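PDB 5VQE: beta-glucoside phosphorylase BglX from Unidentified, which probably transfers the glucosyl group of beta-glucosides to phosphate, giving glucose 1-phosphate, as a beta-glucoside phosphorylase of glycoside hydrolase family 3. Local coordinates for residues G166-P169 against E170-I173; I274-R278 against F279-G283; I460-L463 against K464-T467; T531-E534 against A535-R538. All blocks are in the same frame, centred on the assembly; numbering follows the deposited sequence.

How the contacts relate
All four contacts are local, and none touches another. Contacts 1 and 4 both start a helix, with Asp168 and Asn533 as N-caps; contact 2 ends one, and contact 3 spans the short helix 460-466 and its exit. Contact 2 is the most buried, with phenylalanine packing and an arginine holding backbone carbonyls. Contact 3, about 44 Å from the centre of the chain, carries a loose network of charged side chains over ordinary helix bonds. Contacts 1 and 2 belong to the barrel-type N-terminal domain and both rest on helix 216-232. Contacts 3 and 4 belong to the part built round the six-stranded mixed sheet: helix 460-466 precedes strand 469-475, and helix 534-544 follows strand 525-528.

Contact 1: residues G166-P169 against E170-I173; sequences GSDP and ERII
Asp168 starts the helix that Arg171 and Ile172 continue. Its OD2 accepts from Arg171 N at 3.0 Å, the donor coming from above the carboxylate plane, 40° out of it, and the bond is bent at the hydrogen. With CG anti to the backbone N (chi1 180°), the carboxylate folds forward over the first turn and can reach that amide. The backbone then takes over: Ile172 N donates to Asp168 O at 3.0 Å, and Ile173 N to Pro169 O at the same length.

The dense side is that of the isoleucines. Ile172 brings CD1 to 3.6 Å from Gly166 O, reaching back to the incoming loop, while Ile226 of helix 216-232 packs on Pro169, Ile172 and Ile173.

Toward the partly exposed side the fit is looser and the chemistry polar. Arg171 NH1 stands 4.3 Å from Asp168 OD2, which lies over a guanidinium face, so charge alone links them. A water in the guanidinium plane links Arg171 NH1 (3.0 Å from the water oxygen) to the backbone Asp168 N, accepting from both. Arg171 and Glu170 have their strongest polar partners outside the turn: salt bridges from Arg171 NE to Asp120 and from Glu170 OE2 to Arg225.

An aspartate N-cap with proline at the first helical position is a classic helix start; here it opens helix 169-184 of the family 3 N-terminal domain.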
# COMPACT_ATOMS: atom_id res chain seq x y z
N GLY A 166 -0.44 8.38 8.33
CA GLY A 166 -0.92 9.70 8.65
C GLY A 166 0.02 10.80 8.22
O GLY A 166 0.79 10.63 7.27
N SER A 167 -0.03 11.93 8.91
CA SER A 167 0.66 13.13 8.46
C SER A 167 1.78 13.58 9.39
O SER A 167 2.36 14.64 9.16
CB SER A 167 -0.36 14.27 8.29
OG SER A 167 -1.02 14.54 9.51
N ASP A 168 2.09 12.81 10.43
CA ASP A 168 3.15 13.19 11.36
C ASP A 168 4.42 12.39 11.08
O ASP A 168 4.44 11.17 11.31
CB ASP A 168 2.72 12.98 12.81
CG ASP A 168 3.81 13.36 13.80
OD1 ASP A 168 4.20 14.54 13.83
OD2 ASP A 168 4.29 12.47 14.53
N PRO A 169 5.51 13.02 10.63
CA PRO A 169 6.72 12.25 10.32
C PRO A 169 7.23 11.39 11.46
O PRO A 169 7.72 10.29 11.21
CB PRO A 169 7.72 13.36 9.94
CG PRO A 169 6.88 14.40 9.35
CD PRO A 169 5.61 14.42 10.16
N GLU A 170 7.15 11.86 12.70
CA GLU A 170 7.69 11.06 13.79
C GLU A 170 6.89 9.78 13.99
O GLU A 170 7.46 8.72 14.26
CB GLU A 170 7.75 11.90 15.08
CG GLU A 170 8.60 13.16 14.93
CD GLU A 170 9.98 12.88 14.35
OE1 GLU A 170 10.70 12.04 14.93
OE2 GLU A 170 10.35 13.50 13.32
N ARG A 171 5.57 9.84 13.81
CA ARG A 171 4.76 8.63 13.93
C ARG A 171 5.00 7.70 12.75
O ARG A 171 5.06 6.47 12.91
CB ARG A 171 3.27 8.99 14.05
CG ARG A 171 2.37 7.79 14.23
CD ARG A 171 0.91 8.13 14.56
NE ARG A 171 0.77 8.93 15.78
CZ ARG A 171 0.48 10.23 15.82
NH1 ARG A 171 0.28 10.92 14.71
NH2 ARG A 171 0.37 10.84 16.99
N ILE A 172 5.14 8.25 11.54
CA ILE A 172 5.47 7.43 10.38
C ILE A 172 6.75 6.65 10.63
O ILE A 172 6.82 5.44 10.35
CB ILE A 172 5.58 8.31 9.12
CG1 ILE A 172 4.22 8.93 8.79
CG2 ILE A 172 6.08 7.50 7.93
CD1 ILE A 172 4.31 10.18 7.92
N ILE A 173 7.78 7.32 11.16
CA ILE A 173 9.05 6.65 11.44
C ILE A 173 8.84 5.52 12.44
O ILE A 173 9.32 4.40 12.24
CB ILE A 173 10.10 7.67 11.94
CG1 ILE A 173 10.48 8.63 10.81
CG2 ILE A 173 11.33 6.98 12.49
CD1 ILE A 173 11.31 9.84 11.24
O HOH W 1 0.54 10.32 11.74

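Contact 2: residues I274-R278 against F279-G283; sequences ILRGR and FHFNG
Ile274 and Phe279 run alongside each other in the same direction, with the isoleucine methyl CG2 over one face of the ring. It sits 4.0 Å from the centroid and 20° off the normal, a CH-pi contact displaced toward the rim. Arg278 runs extended past the same ring and brings CD to 3.8 Å from Phe279 CE1, its guanidinium plane turned 83° from the ring.

Arg276 reaches the other way, along the departing chain. The bend at chi2 (-62°) turns the side chain toward residues 281-283, where the guanidinium works through its edge. NH1 donates to Phe281 O at 2.9 Å and to Gly283 O at 2.8 Å; NH2 also meets Gly283 O, so that carbonyl is gripped end-on by two nitrogens. Phe281 O is approached from above its carbonyl plane, and it takes a water that also donates to Arg276 O. The Phe281 ring has Gly283 N over its centre, 3.4 Å above the plane.

Between these groups the helix unwinds: Phe279 N donates to Ile274 O in a pi-type turn, Phe281 N to Leu275 O, and His280 leaves with positive phi.

Around this end of helix 268-278, helix 246-252 covers Ile274, helix 216-232 meets Phe279 and Phe281, and Leu238 of strand 237-244 touches Leu275 and Phe281. Asp314 forms a salt bridge with Arg276 NH2, and residues 279-283 lead straight into strand 284-287.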
# COMPACT_ATOMS: atom_id res chain seq x y z
N ILE A 274 20.96 11.87 -4.36
CA ILE A 274 20.40 11.90 -3.02
C ILE A 274 20.53 10.54 -2.34
O ILE A 274 21.17 10.42 -1.29
CB ILE A 274 18.93 12.37 -3.04
CG1 ILE A 274 18.81 13.80 -3.59
CG2 ILE A 274 18.31 12.30 -1.66
CD1 ILE A 274 19.59 14.87 -2.81
N LEU A 275 19.93 9.49 -2.92
CA LEU A 275 19.86 8.21 -2.21
C LEU A 275 21.24 7.58 -2.03
O LEU A 275 21.66 7.29 -0.91
CB LEU A 275 18.95 7.23 -2.95
CG LEU A 275 17.45 7.40 -2.83
CD1 LEU A 275 16.80 6.25 -3.59
CD2 LEU A 275 17.01 7.42 -1.37
N ARG A 276 21.95 7.32 -3.14
CA ARG A 276 23.27 6.70 -3.03
C ARG A 276 24.28 7.67 -2.43
O ARG A 276 25.09 7.28 -1.59
CB ARG A 276 23.77 6.23 -4.40
CG ARG A 276 22.95 5.15 -5.08
CD ARG A 276 22.89 3.87 -4.27
NE ARG A 276 22.27 2.79 -5.03
CZ ARG A 276 21.74 1.69 -4.50
NH1 ARG A 276 21.74 1.52 -3.19
NH2 ARG A 276 21.20 0.77 -5.28
N GLY A 277 24.25 8.92 -2.87
CA GLY A 277 25.26 9.88 -2.47
C GLY A 277 25.02 10.42 -1.08
O GLY A 277 25.69 10.03 -0.12
N ARG A 278 24.03 11.30 -0.95
CA ARG A 278 23.83 12.01 0.31
C ARG A 278 23.40 11.07 1.43
O ARG A 278 23.91 11.19 2.55
CB ARG A 278 22.80 13.12 0.12
CG ARG A 278 22.68 14.07 1.30
CD ARG A 278 21.50 15.02 1.11
NE ARG A 278 21.47 16.09 2.11
CZ ARG A 278 21.62 17.39 1.86
NH1 ARG A 278 21.57 18.26 2.86
NH2 ARG A 278 21.80 17.84 0.62
N PHE A 279 22.47 10.15 1.17
CA PHE A 279 21.95 9.28 2.22
C PHE A 279 22.70 7.96 2.34
O PHE A 279 22.43 7.19 3.27
CB PHE A 279 20.47 8.97 2.00
CG PHE A 279 19.56 10.16 2.07
CD1 PHE A 279 20.00 11.39 2.53
CD2 PHE A 279 18.23 10.04 1.68
CE1 PHE A 279 19.14 12.48 2.60
CE2 PHE A 279 17.36 11.12 1.75
CZ PHE A 279 17.82 12.33 2.21
N HIS A 280 23.59 7.65 1.40
CA HIS A 280 24.37 6.41 1.44
C HIS A 280 23.48 5.18 1.59
O HIS A 280 23.81 4.23 2.30
CB HIS A 280 25.41 6.48 2.56
CG HIS A 280 26.23 7.73 2.53
ND1 HIS A 280 27.21 7.95 1.59
CD2 HIS A 280 26.17 8.85 3.30
CE1 HIS A 280 27.74 9.15 1.79
NE2 HIS A 280 27.13 9.71 2.82
N PHE A 281 22.33 5.19 0.91
CA PHE A 281 21.51 3.99 0.85
C PHE A 281 22.26 2.93 0.07
O PHE A 281 22.76 3.19 -1.04
CB PHE A 281 20.16 4.27 0.21
CG PHE A 281 19.29 3.04 0.08
CD1 PHE A 281 18.95 2.30 1.20
CD2 PHE A 281 18.81 2.63 -1.15
CE1 PHE A 281 18.15 1.17 1.09
CE2 PHE A 281 18.02 1.50 -1.27
CZ PHE A 281 17.69 0.77 -0.15
N ASN A 282 22.36 1.73 0.64
CA ASN A 282 23.18 0.67 0.07
C ASN A 282 22.35 -0.52 -0.37
O ASN A 282 22.91 -1.49 -0.91
CB ASN A 282 24.25 0.23 1.08
CG ASN A 282 25.22 -0.78 0.51
OD1 ASN A 282 25.76 -0.59 -0.58
ND2 ASN A 282 25.45 -1.86 1.24
N GLY A 283 21.03 -0.48 -0.20
CA GLY A 283 20.16 -1.58 -0.55
C GLY A 283 19.70 -1.55 -2.00
O GLY A 283 20.22 -0.80 -2.83
O HOH W 2 25.52 4.17 -1.14

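Contact 3: residues I460-L463 against K464-T467; sequences IEDL and KRDT
Leu463 and Thr467 close the helix. The hydroxyl OG1 of Thr467 donates to Leu463 O at 2.8 Å. Thr467 has already left helical angles; with OG1 beside its backbone N (chi1 -37°), the hydroxyl turns back to the last turn, and Leu463 CD1 lies 3.5 Å from Thr467 OG1. The bonds before are regular, Lys464 N donating to Ile460 O and Arg465 N to Glu461 O, each at 2.9 Å. Asp466 N gives a more bent bond to Asp462 O, also 2.9 Å, and shares itself weakly with Leu463 O.

The charged side chains are held less firmly. Asp462 OD1 faces Arg465 NH2 at 4.0 Å, a long salt bridge at the guanidinium edge, the two planes 81° apart. Asp466 instead lies over a face of that guanidinium, and its OD1 comes to 2.9 Å from Arg465 NH1 without any N-H aimed at it. Asp466 OD2 is hydrogen-bonded to Tyr458 OH.

One arginine thus sits between two aspartates and probably eases their mutual repulsion, but by charge more than by directed bonds, so the directed bonds here are those of the backbone and the threonine hydroxyl, while the charged groups add a looser electrostatic contribution.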
# COMPACT_ATOMS: atom_id res chain seq x y z
N ILE A 460 -41.47 15.92 5.28
CA ILE A 460 -40.46 15.77 6.32
C ILE A 460 -41.11 15.29 7.61
O ILE A 460 -40.50 14.56 8.38
CB ILE A 460 -39.69 17.09 6.54
CG1 ILE A 460 -38.86 17.44 5.29
CG2 ILE A 460 -38.80 17.00 7.78
CD1 ILE A 460 -37.86 18.58 5.47
N GLU A 461 -42.36 15.70 7.86
CA GLU A 461 -43.04 15.20 9.05
C GLU A 461 -43.28 13.70 8.93
O GLU A 461 -43.10 12.96 9.91
CB GLU A 461 -44.35 15.96 9.27
CG GLU A 461 -45.16 15.52 10.50
CD GLU A 461 -44.46 15.75 11.83
OE1 GLU A 461 -43.39 16.41 11.85
OE2 GLU A 461 -44.98 15.28 12.87
N ASP A 462 -43.67 13.23 7.74
CA ASP A 462 -43.75 11.79 7.49
C ASP A 462 -42.42 11.12 7.78
O ASP A 462 -42.36 10.10 8.49
CB ASP A 462 -44.15 11.51 6.04
CG ASP A 462 -45.56 11.96 5.70
OD1 ASP A 462 -46.44 11.97 6.59
OD2 ASP A 462 -45.79 12.28 4.52
N LEU A 463 -41.34 11.66 7.22
CA LEU A 463 -40.01 11.12 7.47
C LEU A 463 -39.73 11.01 8.96
O LEU A 463 -39.24 9.98 9.44
CB LEU A 463 -38.96 11.99 6.80
CG LEU A 463 -37.51 11.51 6.89
CD1 LEU A 463 -37.29 10.28 6.01
CD2 LEU A 463 -36.56 12.63 6.49
N LYS A 464 -40.03 12.08 9.72
CA LYS A 464 -39.75 12.06 11.16
C LYS A 464 -40.63 11.05 11.88
O LYS A 464 -40.21 10.47 12.89
CB LYS A 464 -39.97 13.44 11.77
CG LYS A 464 -38.97 14.48 11.32
CD LYS A 464 -39.50 15.89 11.58
CE LYS A 464 -38.80 16.59 12.72
NZ LYS A 464 -39.33 17.97 12.92
N ARG A 465 -41.85 10.85 11.39
CA ARG A 465 -42.73 9.82 11.95
C ARG A 465 -42.14 8.44 11.72
O ARG A 465 -42.28 7.55 12.56
CB ARG A 465 -44.12 9.94 11.32
CG ARG A 465 -45.06 8.76 11.58
CD ARG A 465 -46.20 8.72 10.56
NE ARG A 465 -46.26 7.42 9.88
CZ ARG A 465 -46.08 7.22 8.58
NH1 ARG A 465 -46.15 5.98 8.10
NH2 ARG A 465 -45.83 8.23 7.74
N ASP A 466 -41.49 8.24 10.57
CA ASP A 466 -40.99 6.94 10.17
C ASP A 466 -39.52 6.72 10.50
O ASP A 466 -39.03 5.59 10.36
CB ASP A 466 -41.18 6.75 8.65
CG ASP A 466 -42.62 6.65 8.25
OD1 ASP A 466 -43.43 6.17 9.07
OD2 ASP A 466 -42.95 7.04 7.11
N THR A 467 -38.79 7.76 10.90
CA THR A 467 -37.34 7.68 11.04
C THR A 467 -36.89 8.38 12.31
O THR A 467 -37.20 9.56 12.52
CB THR A 467 -36.63 8.30 9.84
OG1 THR A 467 -37.37 8.02 8.65
CG2 THR A 467 -35.23 7.74 9.72

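Contact 4: residues T531-E534 against A535-R538; sequences TSNE and ATVR
The chain runs extended through Thr531 to Asn533 and turns helical at Glu534, so the two segments meet where helix 534-544 begins. Val537 N donates to Asn533 O at 3.0 Å and Arg538 N to Glu534 O at 2.9 Å, both nearly straight off the carbonyls.

Asn533 is the N-cap. Its CG stands between the backbone N and the carbonyl carbon (chi1 63°), a placement that carries the amide over the first turn. There OD1 takes two bonds from one residue: Thr536 N at 2.9 Å and Thr536 OG1 at 2.8 Å, arriving from opposite faces of the amide plane. The other end of the amide, ND2, donates to Val110 O, which fixes which way round the group lies. Thr536 also turns its methyl CG2 to 3.3 Å from Thr531 O, packing the helix against the loop that leads in.

Glu534, the first helical residue, pairs with Arg538 one turn on, and the two side chains extend together from the helix. OE2 accepts from Arg538 NE at 2.8 Å through its anti lone pair, and from NH2 at 3.1 Å from above the carboxylate plane. The carboxylate and guanidinium planes are 44° apart.

Val537 packs on Leu433 and Phe434 of helix 429-441. The buried cap supplies an acceptor for an amide of the first turn, and Glu534, besides its salt bridge to Arg538, may add a modest favourable interaction with the helix dipole.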
# COMPACT_ATOMS: atom_id res chain seq x y z
N THR A 531 -10.88 1.39 8.25
CA THR A 531 -10.85 0.07 7.64
C THR A 531 -12.25 -0.51 7.57
O THR A 531 -12.99 -0.45 8.56
CB THR A 531 -9.97 -0.89 8.44
OG1 THR A 531 -8.67 -0.31 8.64
CG2 THR A 531 -9.83 -2.22 7.73
N SER A 532 -12.61 -1.10 6.44
CA SER A 532 -13.93 -1.72 6.26
C SER A 532 -13.74 -3.23 6.20
O SER A 532 -13.65 -3.83 5.13
CB SER A 532 -14.63 -1.20 5.03
OG SER A 532 -15.99 -1.65 5.01
N ASN A 533 -13.64 -3.85 7.38
CA ASN A 533 -13.62 -5.30 7.46
C ASN A 533 -14.47 -5.74 8.64
O ASN A 533 -14.98 -4.93 9.41
CB ASN A 533 -12.18 -5.85 7.57
CG ASN A 533 -11.47 -5.40 8.83
OD1 ASN A 533 -12.06 -4.80 9.74
ND2 ASN A 533 -10.17 -5.69 8.89
N GLU A 534 -14.64 -7.06 8.76
CA GLU A 534 -15.53 -7.59 9.79
C GLU A 534 -15.10 -7.15 11.18
O GLU A 534 -15.94 -6.76 12.00
CB GLU A 534 -15.58 -9.12 9.69
CG GLU A 534 -16.16 -9.80 10.93
CD GLU A 534 -16.49 -11.26 10.67
OE1 GLU A 534 -16.20 -11.76 9.56
OE2 GLU A 534 -17.05 -11.91 11.59
N ALA A 535 -13.80 -7.21 11.47
CA ALA A 535 -13.33 -6.86 12.81
C ALA A 535 -13.71 -5.43 13.17
O ALA A 535 -14.16 -5.17 14.29
CB ALA A 535 -11.82 -7.05 12.90
N THR A 536 -13.54 -4.50 12.23
CA THR A 536 -13.84 -3.10 12.53
C THR A 536 -15.33 -2.87 12.65
O THR A 536 -15.77 -2.04 13.45
CB THR A 536 -13.24 -2.20 11.45
OG1 THR A 536 -11.85 -2.51 11.32
CG2 THR A 536 -13.40 -0.73 11.81
N VAL A 537 -16.13 -3.60 11.87
CA VAL A 537 -17.59 -3.47 11.95
C VAL A 537 -18.08 -3.94 13.31
O VAL A 537 -18.91 -3.28 13.96
CB VAL A 537 -18.26 -4.24 10.81
CG1 VAL A 537 -19.76 -4.43 11.07
CG2 VAL A 537 -18.05 -3.53 9.46
N ARG A 538 -17.60 -5.09 13.77
CA ARG A 538 -18.04 -5.61 15.07
C ARG A 538 -17.63 -4.68 16.20
O ARG A 538 -18.40 -4.46 17.14
CB ARG A 538 -17.48 -7.02 15.30
CG ARG A 538 -18.01 -8.04 14.32
CD ARG A 538 -17.61 -9.46 14.68
NE ARG A 538 -18.18 -10.42 13.73
CZ ARG A 538 -19.41 -10.94 13.81
NH1 ARG A 538 -20.21 -10.62 14.81
NH2 ARG A 538 -19.83 -11.78 12.88